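Local coordinates for DUF357 domain-containing protein (Archaeoglobus fulgidus DSM 4304, PDB 2OO2) that is of unknown function but folds into a compact three-helix bundle with a two-stranded antiparallel sheet at one end and pairs with a second copy of itself, at residues Glu6-Thr11 with Gly49-Ala54; Glu26-Phe31 with Val71-Glu76; Ala37-Ser42 with Val59-Trp64. One frame throughout, in Å; residues are numbered along the deposited sequence.

Overall arrangement
From the N terminus, helix 3-21 leads through strand 25-27 into helix 29-47; a tight turn follows, then helix 51-70 and the short strand 74-76. Contact 1 closes a loop of 37 residues from the first helix to the start of the last, and contact 2 joins the strand and helix start at 26-31 to the C-terminal strand; these two cross along the chain and lie on opposite sides of its centre, their centres 27 Å apart. Contact 3 clasps helices 29-47 and 51-70 near the middle; it is nested within contact 2 and crosses contact 1. Contact 3 touches both others, through Ser42 with Ala54 and Trp64 with Phe31, and all three reach the second subunit.

Contact 1 (Glu6-Thr11 with Gly49-Ala54); sequences ELRRET and GDLVRA
Leu51 CD1 comes obliquely to the guanidinium of Arg8, and the closer touch is made lower on the chain, where Arg8 CG lies 3.7 Å from Leu51 CD2. The other flat group of note is the carbonyl of Leu7, whose oxygen takes two donors from opposite faces of its plane: the backbone N of Thr11 and the hydroxyl OG1 of Thr11, the latter 2.7 Å from Leu7 O and tilted 26° from the carbonyl plane. Leu7 packs on Leu51, its CD1 3.7 Å from Leu51 CB, the two side chains crossing obliquely. The same methyl only grazes Val52, whose CB points away. One turn further along, Thr11 works with both branches. With OG1 placed beside the backbone N (chi1 -56°), the hydroxyl reaches back to Leu7 O on its own helix, and CG2 is left facing Ala54, 3.8 Å from Ala54 O and 4.0 Å from Ala54 CB. The polar branch is thus satisfied internally while the methyl does the packing. Replacing Thr11 with an alanine here would probably strip Leu7 O of its second donor and open a gap beside Ala54 where the methyl now packs. At the start of segment 49-54, Gly49 ends helix 29-47 in a Schellman motif and Asp50 N-caps helix 51-70 through a weak bond from Arg53 N. The contact therefore joins helix 3-21 to the first turn of helix 51-70, with Phe55 packing on Leu7 and Thr11, and Leu46 and Ser42 of helix 29-47 packing on Leu51 and Thr11. Beyond lies the second subunit, where Glu10 and Arg53 form reciprocal salt bridges with Arg53 and Glu10 of that chain.

Contact 2 (Glu26-Phe31 with Val71-Glu76); sequences EGDEGF and VGKLHE
Phe31 spreads one face of its ring under the aliphatic part of Lys73: CB of Lys73 stands over the centre, 4.0 Å from the Phe31 ring centroid and 13° off the normal, a CH-pi contact. CG of Lys73 follows at 3.7 Å from Phe31 CE2, and the bend at the second torsion (chi2 -79°) turns the rest of the chain so that the amine comes round toward Asp28. Lys73 NZ and Asp28 OD1 are 4.1 Å apart, too far for a salt bridge, but the opposite charges probably still attract. Asp28 is busier with its own backbone. As N-cap of helix 29-47 it accepts from Phe31 N through the anti lone pair of OD2, with a weak second bond from Gly30 N, and the same OD2 lies in plane at the edge of the Phe31 ring. On the far side of this cap the two chains pair as a short antiparallel ladder. Glu26 and His75 form a hydrogen-bonded pair with both bonds 2.8 Å long, Glu26 N to His75 O and His75 N to Glu26 O. A third bond, Asp28 N to Lys73 O at 2.9 Å, is nearly straight at 174° and continues the ladder past the non-hydrogen-bonded pair Gly27-Leu74. Gly27 CA and Leu74 CA come within 4.5 Å of each other, and a CB on Gly27 would run into Lys73 O and the Leu74 backbone. Leu74 turns CD2 onto this backbone and reaches Phe31 CB. The ladder is the two-stranded sheet of 25-27 and 74-76. Leu74 also packs on Ile25, Leu69, Met32 and Ile35, which ties the sheet to helices 51-70 and 29-47, while Phe31 meets Trp64 edge-to-face and Val71 of the second subunit.

Contact 3 (Ala37-Ser42 with Val59-Trp64); sequences AYISDS and VWAWAW
Aromatic packing centres on Tyr38, whose ring is covered on one face by Trp60 CB, 3.5 Å from the Tyr38 ring centroid and 7° off the normal, a well-centred CH-pi contact. The indole beyond that carbon lies nearly parallel to the phenol, the planes 13° apart, but slid so far that the rings barely overlap; Tyr38 OH ends over one face of the indole, offset toward its rim. Trp64 meets the same tyrosine differently, rim to rim: Tyr38 CE2 comes to 3.5 Å from Trp64 NE1, with neither ring over the other's face. Aliphatic packing follows on the inner side, where Tyr38 CB lies 3.7 Å from Ala61 CB and Ile39 CG1 touches the same methyl at 4.1 Å. The small alanine side chain lets the backbones come close, Tyr38 CA and Ala61 CA being 5.2 Å apart. Polar contact runs through one water, placed in plane at the edges of both the Tyr38 and Trp64 rings. It accepts from Trp64 NE1 at 3.1 Å and is hydrogen-bonded to Tyr38 OH, so a single molecule bridges the two rings and probably helps hold their relative orientation. Ile18 of helix 3-21 packs on Ile39 and Ala61, closing the interior, while Trp60 and Trp64 continue outward to Val59 and Ile67 of the second subunit. The axes of segments 37-42 and 59-64 approach to 8.4 Å at 162° between their directions, and helices 29-47 and 51-70 form an antiparallel helical hairpin, which helix 3-21 completes as a three-helix bundle.

Contact 1 (Glu6-Thr11 with Gly49-Ala54)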
# COMPACT_ATOMS: atom_id res chain seq x y z
N GLU A 6 14.33 -0.61 11.17
CA GLU A 6 13.07 -1.29 11.00
C GLU A 6 12.57 -1.08 9.55
O GLU A 6 12.23 -2.06 8.90
CB GLU A 6 12.03 -0.87 12.05
CG GLU A 6 10.79 -1.78 11.98
CD GLU A 6 9.58 -1.38 12.86
OE1 GLU A 6 9.63 -0.38 13.63
OE2 GLU A 6 8.54 -2.11 12.76
N LEU A 7 12.59 0.15 9.03
CA LEU A 7 12.16 0.41 7.62
C LEU A 7 13.03 -0.26 6.54
O LEU A 7 12.53 -0.72 5.54
CB LEU A 7 12.07 1.91 7.28
CG LEU A 7 10.91 2.79 7.68
CD1 LEU A 7 11.24 4.19 7.34
CD2 LEU A 7 9.64 2.35 6.93
N ARG A 8 14.34 -0.23 6.70
CA ARG A 8 15.25 -0.94 5.83
C ARG A 8 14.99 -2.42 5.82
O ARG A 8 14.91 -3.00 4.73
CB ARG A 8 16.71 -0.75 6.27
CG ARG A 8 17.35 0.43 5.71
CD ARG A 8 18.87 0.31 5.84
NE ARG A 8 19.40 1.62 6.20
CZ ARG A 8 19.85 1.94 7.42
NH1 ARG A 8 19.85 1.03 8.41
NH2 ARG A 8 20.32 3.17 7.66
N ARG A 9 14.86 -3.05 7.00
CA ARG A 9 14.69 -4.50 7.08
C ARG A 9 13.37 -4.89 6.35
O ARG A 9 13.38 -5.86 5.63
CB ARG A 9 14.60 -5.05 8.50
CG ARG A 9 15.92 -4.91 9.26
CD ARG A 9 16.25 -6.08 10.19
NE ARG A 9 17.45 -5.73 10.94
CZ ARG A 9 17.47 -5.43 12.24
NH1 ARG A 9 16.34 -5.47 12.96
NH2 ARG A 9 18.62 -5.10 12.82
N GLU A 10 12.29 -4.17 6.64
CA GLU A 10 10.93 -4.52 6.08
C GLU A 10 10.86 -4.28 4.58
O GLU A 10 10.14 -4.99 3.83
CB GLU A 10 9.84 -3.69 6.77
CG GLU A 10 9.41 -4.12 8.17
CD GLU A 10 8.73 -5.49 8.17
OE1 GLU A 10 7.58 -5.65 7.62
OE2 GLU A 10 9.38 -6.42 8.70
N THR A 11 11.47 -3.17 4.14
CA THR A 11 11.49 -2.83 2.70
C THR A 11 12.24 -3.88 1.90
O THR A 11 11.74 -4.43 0.86
CB THR A 11 12.06 -1.38 2.42
OG1 THR A 11 11.28 -0.45 3.18
CG2 THR A 11 11.97 -1.07 0.89
N GLY A 49 18.46 5.96 -0.22
CA GLY A 49 18.12 6.21 1.19
C GLY A 49 16.84 6.98 1.43
O GLY A 49 16.66 7.57 2.47
N ASP A 50 15.88 6.97 0.48
CA ASP A 50 14.65 7.60 0.83
C ASP A 50 13.73 6.48 1.34
O ASP A 50 12.87 5.95 0.56
CB ASP A 50 14.03 8.38 -0.34
CG ASP A 50 12.88 9.25 0.08
OD1 ASP A 50 12.17 9.07 1.18
OD2 ASP A 50 12.66 10.19 -0.72
N LEU A 51 13.87 6.13 2.61
CA LEU A 51 13.21 4.93 3.21
C LEU A 51 11.70 4.96 3.23
O LEU A 51 11.04 3.91 2.85
CB LEU A 51 13.77 4.62 4.61
CG LEU A 51 15.25 4.28 4.56
CD1 LEU A 51 15.70 4.06 6.03
CD2 LEU A 51 15.56 3.05 3.76
N VAL A 52 11.13 6.13 3.55
CA VAL A 52 9.66 6.23 3.63
C VAL A 52 9.10 5.97 2.21
O VAL A 52 8.13 5.16 2.03
CB VAL A 52 9.17 7.60 4.05
CG1 VAL A 52 7.72 7.63 4.22
CG2 VAL A 52 9.74 7.95 5.47
N ARG A 53 9.69 6.65 1.21
CA ARG A 53 9.13 6.45 -0.20
C ARG A 53 9.49 5.05 -0.64
O ARG A 53 8.68 4.35 -1.33
CB ARG A 53 9.62 7.48 -1.22
CG ARG A 53 9.31 8.94 -0.94
CD ARG A 53 7.86 9.34 -1.13
NE ARG A 53 7.11 9.27 0.15
CZ ARG A 53 5.96 9.88 0.41
NH1 ARG A 53 5.40 9.72 1.59
NH2 ARG A 53 5.37 10.65 -0.52
N ALA A 54 10.65 4.54 -0.24
CA ALA A 54 10.98 3.17 -0.62
C ALA A 54 9.95 2.19 -0.08
O ALA A 54 9.53 1.31 -0.82
CB ALA A 54 12.34 2.72 -0.22

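Contact 2 (Glu26-Phe31 with Val71-Glu76)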
# COMPACT_ATOMS: atom_id res chain seq x y z
N GLU A 26 0.61 -14.01 -13.74
CA GLU A 26 0.41 -13.39 -15.04
C GLU A 26 -0.97 -12.73 -15.13
O GLU A 26 -1.84 -13.01 -14.30
CB GLU A 26 0.62 -14.43 -16.13
CG GLU A 26 -0.18 -15.68 -15.87
CD GLU A 26 -0.13 -16.68 -17.03
OE1 GLU A 26 0.85 -16.68 -17.80
OE2 GLU A 26 -1.10 -17.48 -17.15
N GLY A 27 -1.15 -11.84 -16.10
CA GLY A 27 -2.49 -11.31 -16.35
C GLY A 27 -2.55 -9.95 -17.00
O GLY A 27 -1.78 -9.64 -17.93
N ASP A 28 -3.50 -9.14 -16.52
CA ASP A 28 -3.74 -7.78 -17.01
C ASP A 28 -2.47 -6.93 -17.04
O ASP A 28 -1.82 -6.73 -15.99
CB ASP A 28 -4.80 -7.09 -16.15
CG ASP A 28 -5.18 -5.72 -16.68
OD1 ASP A 28 -6.10 -5.64 -17.52
OD2 ASP A 28 -4.54 -4.72 -16.29
N GLU A 29 -2.16 -6.42 -18.23
CA GLU A 29 -0.89 -5.72 -18.47
C GLU A 29 -0.72 -4.39 -17.72
O GLU A 29 0.40 -4.03 -17.36
CB GLU A 29 -0.62 -5.58 -19.97
CG GLU A 29 -0.46 -6.96 -20.69
CD GLU A 29 0.86 -7.74 -20.30
OE1 GLU A 29 1.14 -7.92 -19.09
OE2 GLU A 29 1.60 -8.17 -21.22
N GLY A 30 -1.83 -3.70 -17.46
CA GLY A 30 -1.81 -2.48 -16.65
C GLY A 30 -1.45 -2.75 -15.19
O GLY A 30 -0.59 -2.04 -14.61
N PHE A 31 -2.12 -3.75 -14.60
CA PHE A 31 -1.78 -4.29 -13.27
C PHE A 31 -0.33 -4.68 -13.22
O PHE A 31 0.40 -4.22 -12.34
CB PHE A 31 -2.65 -5.48 -12.91
CG PHE A 31 -3.93 -5.11 -12.25
CD1 PHE A 31 -4.07 -5.24 -10.88
CD2 PHE A 31 -5.02 -4.63 -13.01
CE1 PHE A 31 -5.23 -4.90 -10.24
CE2 PHE A 31 -6.22 -4.27 -12.38
CZ PHE A 31 -6.32 -4.42 -10.97
N VAL A 71 -9.29 -9.99 -7.38
CA VAL A 71 -10.38 -9.66 -8.30
C VAL A 71 -10.28 -10.45 -9.61
O VAL A 71 -11.08 -10.24 -10.56
CB VAL A 71 -10.47 -8.13 -8.57
CG1 VAL A 71 -10.73 -7.34 -7.27
CG2 VAL A 71 -9.26 -7.62 -9.34
N GLY A 72 -9.30 -11.34 -9.65
CA GLY A 72 -8.96 -12.14 -10.81
C GLY A 72 -8.54 -11.37 -12.05
O GLY A 72 -8.90 -11.75 -13.16
N LYS A 73 -7.81 -10.27 -11.87
CA LYS A 73 -7.09 -9.61 -12.96
C LYS A 73 -5.70 -10.22 -13.18
O LYS A 73 -5.07 -10.01 -14.24
CB LYS A 73 -6.96 -8.10 -12.70
CG LYS A 73 -8.26 -7.32 -12.75
CD LYS A 73 -8.69 -7.04 -14.20
CE LYS A 73 -9.78 -5.97 -14.28
NZ LYS A 73 -9.65 -5.24 -15.57
N LEU A 74 -5.23 -10.96 -12.16
CA LEU A 74 -3.95 -11.65 -12.15
C LEU A 74 -4.20 -13.06 -11.69
O LEU A 74 -5.10 -13.29 -10.91
CB LEU A 74 -2.96 -10.99 -11.15
CG LEU A 74 -2.57 -9.57 -11.42
CD1 LEU A 74 -1.55 -9.04 -10.37
CD2 LEU A 74 -2.00 -9.49 -12.82
N HIS A 75 -3.33 -13.98 -12.13
CA HIS A 75 -3.46 -15.40 -11.84
C HIS A 75 -2.09 -15.98 -11.60
O HIS A 75 -1.14 -15.55 -12.25
CB HIS A 75 -4.08 -16.10 -13.08
CG HIS A 75 -5.22 -15.33 -13.67
ND1 HIS A 75 -6.47 -15.29 -13.07
CD2 HIS A 75 -5.29 -14.50 -14.73
CE1 HIS A 75 -7.27 -14.50 -13.77
NE2 HIS A 75 -6.57 -14.00 -14.78
N GLU A 76 -2.00 -16.98 -10.73
CA GLU A 76 -0.75 -17.70 -10.54
C GLU A 76 -0.51 -18.61 -11.74
O GLU A 76 -1.46 -19.21 -12.21
CB GLU A 76 -0.76 -18.46 -9.20
CG GLU A 76 0.15 -17.79 -8.13
CD GLU A 76 -0.52 -17.66 -6.76
OE1 GLU A 76 -0.81 -18.68 -6.10
OE2 GLU A 76 -0.75 -16.51 -6.31

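Contact 3 (Ala37-Ser42 with Val59-Trp64)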
# COMPACT_ATOMS: atom_id res chain seq x y z
N ALA A 37 6.40 -0.99 -12.03
CA ALA A 37 6.64 0.49 -11.95
C ALA A 37 6.96 0.75 -10.46
O ALA A 37 8.07 1.36 -10.11
CB ALA A 37 5.46 1.32 -12.40
N TYR A 38 6.11 0.23 -9.54
CA TYR A 38 6.47 0.53 -8.05
C TYR A 38 7.59 -0.30 -7.58
O TYR A 38 8.49 0.22 -6.68
CB TYR A 38 5.24 0.22 -7.17
CG TYR A 38 4.13 1.23 -7.25
CD1 TYR A 38 4.22 2.44 -6.66
CD2 TYR A 38 2.90 0.93 -7.91
CE1 TYR A 38 3.24 3.36 -6.65
CE2 TYR A 38 1.84 1.88 -7.92
CZ TYR A 38 2.01 3.09 -7.30
OH TYR A 38 1.03 4.11 -7.26
N ILE A 39 7.75 -1.53 -8.03
CA ILE A 39 9.06 -2.28 -7.76
C ILE A 39 10.30 -1.48 -8.14
O ILE A 39 11.23 -1.28 -7.26
CB ILE A 39 9.19 -3.72 -8.34
CG1 ILE A 39 8.30 -4.72 -7.60
CG2 ILE A 39 10.70 -4.28 -8.28
CD1 ILE A 39 7.79 -5.88 -8.61
N SER A 40 10.33 -1.00 -9.41
CA SER A 40 11.47 -0.12 -9.87
C SER A 40 11.68 1.08 -8.91
O SER A 40 12.85 1.37 -8.44
CB SER A 40 11.25 0.41 -11.28
OG SER A 40 12.40 1.13 -11.73
N ASP A 41 10.57 1.79 -8.63
CA ASP A 41 10.59 2.97 -7.76
C ASP A 41 11.04 2.57 -6.35
O ASP A 41 12.00 3.25 -5.75
CB ASP A 41 9.17 3.57 -7.71
CG ASP A 41 8.91 4.60 -8.80
OD1 ASP A 41 9.66 4.75 -9.79
OD2 ASP A 41 7.92 5.33 -8.57
N SER A 42 10.45 1.50 -5.75
CA SER A 42 10.99 1.11 -4.36
C SER A 42 12.50 0.90 -4.35
O SER A 42 13.26 1.41 -3.38
CB SER A 42 10.23 -0.15 -3.94
OG SER A 42 10.68 -0.71 -2.72
N VAL A 59 4.76 -1.38 -0.74
CA VAL A 59 3.41 -1.70 -0.24
C VAL A 59 2.51 -1.50 -1.45
O VAL A 59 1.66 -2.41 -1.68
CB VAL A 59 2.96 -0.78 0.80
CG1 VAL A 59 1.64 -1.12 1.29
CG2 VAL A 59 3.92 -1.01 2.08
N TRP A 60 2.63 -0.36 -2.15
CA TRP A 60 1.76 -0.20 -3.40
C TRP A 60 2.00 -1.36 -4.33
O TRP A 60 0.98 -1.86 -4.97
CB TRP A 60 2.02 1.14 -4.13
CG TRP A 60 1.19 2.27 -3.55
CD1 TRP A 60 1.60 3.21 -2.61
CD2 TRP A 60 -0.19 2.54 -3.78
NE1 TRP A 60 0.64 4.10 -2.33
CE2 TRP A 60 -0.52 3.69 -3.02
CE3 TRP A 60 -1.18 1.90 -4.58
CZ2 TRP A 60 -1.79 4.21 -2.97
CZ3 TRP A 60 -2.44 2.47 -4.57
CH2 TRP A 60 -2.76 3.60 -3.79
N ALA A 61 3.27 -1.72 -4.58
CA ALA A 61 3.52 -2.90 -5.50
C ALA A 61 2.77 -4.17 -5.05
O ALA A 61 2.00 -4.82 -5.87
CB ALA A 61 5.03 -3.17 -5.70
N TRP A 62 2.87 -4.49 -3.75
CA TRP A 62 2.13 -5.62 -3.20
C TRP A 62 0.59 -5.51 -3.28
O TRP A 62 -0.09 -6.54 -3.53
CB TRP A 62 2.60 -5.87 -1.76
CG TRP A 62 3.78 -6.76 -1.74
CD1 TRP A 62 5.11 -6.41 -1.39
CD2 TRP A 62 3.82 -8.18 -2.01
NE1 TRP A 62 5.89 -7.50 -1.48
CE2 TRP A 62 5.15 -8.61 -1.82
CE3 TRP A 62 2.83 -9.13 -2.40
CZ2 TRP A 62 5.55 -9.94 -2.03
CZ3 TRP A 62 3.23 -10.43 -2.58
CH2 TRP A 62 4.57 -10.83 -2.43
N ALA A 63 0.04 -4.29 -3.10
CA ALA A 63 -1.40 -4.12 -3.12
C ALA A 63 -1.91 -4.37 -4.55
O ALA A 63 -2.95 -5.00 -4.69
CB ALA A 63 -1.85 -2.73 -2.67
N TRP A 64 -1.23 -3.87 -5.57
CA TRP A 64 -1.68 -4.07 -7.00
C TRP A 64 -1.65 -5.56 -7.29
O TRP A 64 -2.56 -6.10 -8.01
CB TRP A 64 -0.79 -3.34 -8.02
CG TRP A 64 -1.19 -1.87 -8.16
CD1 TRP A 64 -0.63 -0.81 -7.49
CD2 TRP A 64 -2.27 -1.35 -8.92
NE1 TRP A 64 -1.30 0.36 -7.83
CE2 TRP A 64 -2.31 0.05 -8.70
CE3 TRP A 64 -3.22 -1.94 -9.79
CZ2 TRP A 64 -3.27 0.87 -9.32
CZ3 TRP A 64 -4.15 -1.10 -10.43
CH2 TRP A 64 -4.18 0.27 -10.18
O HOH W 1 -1.20 3.41 -8.06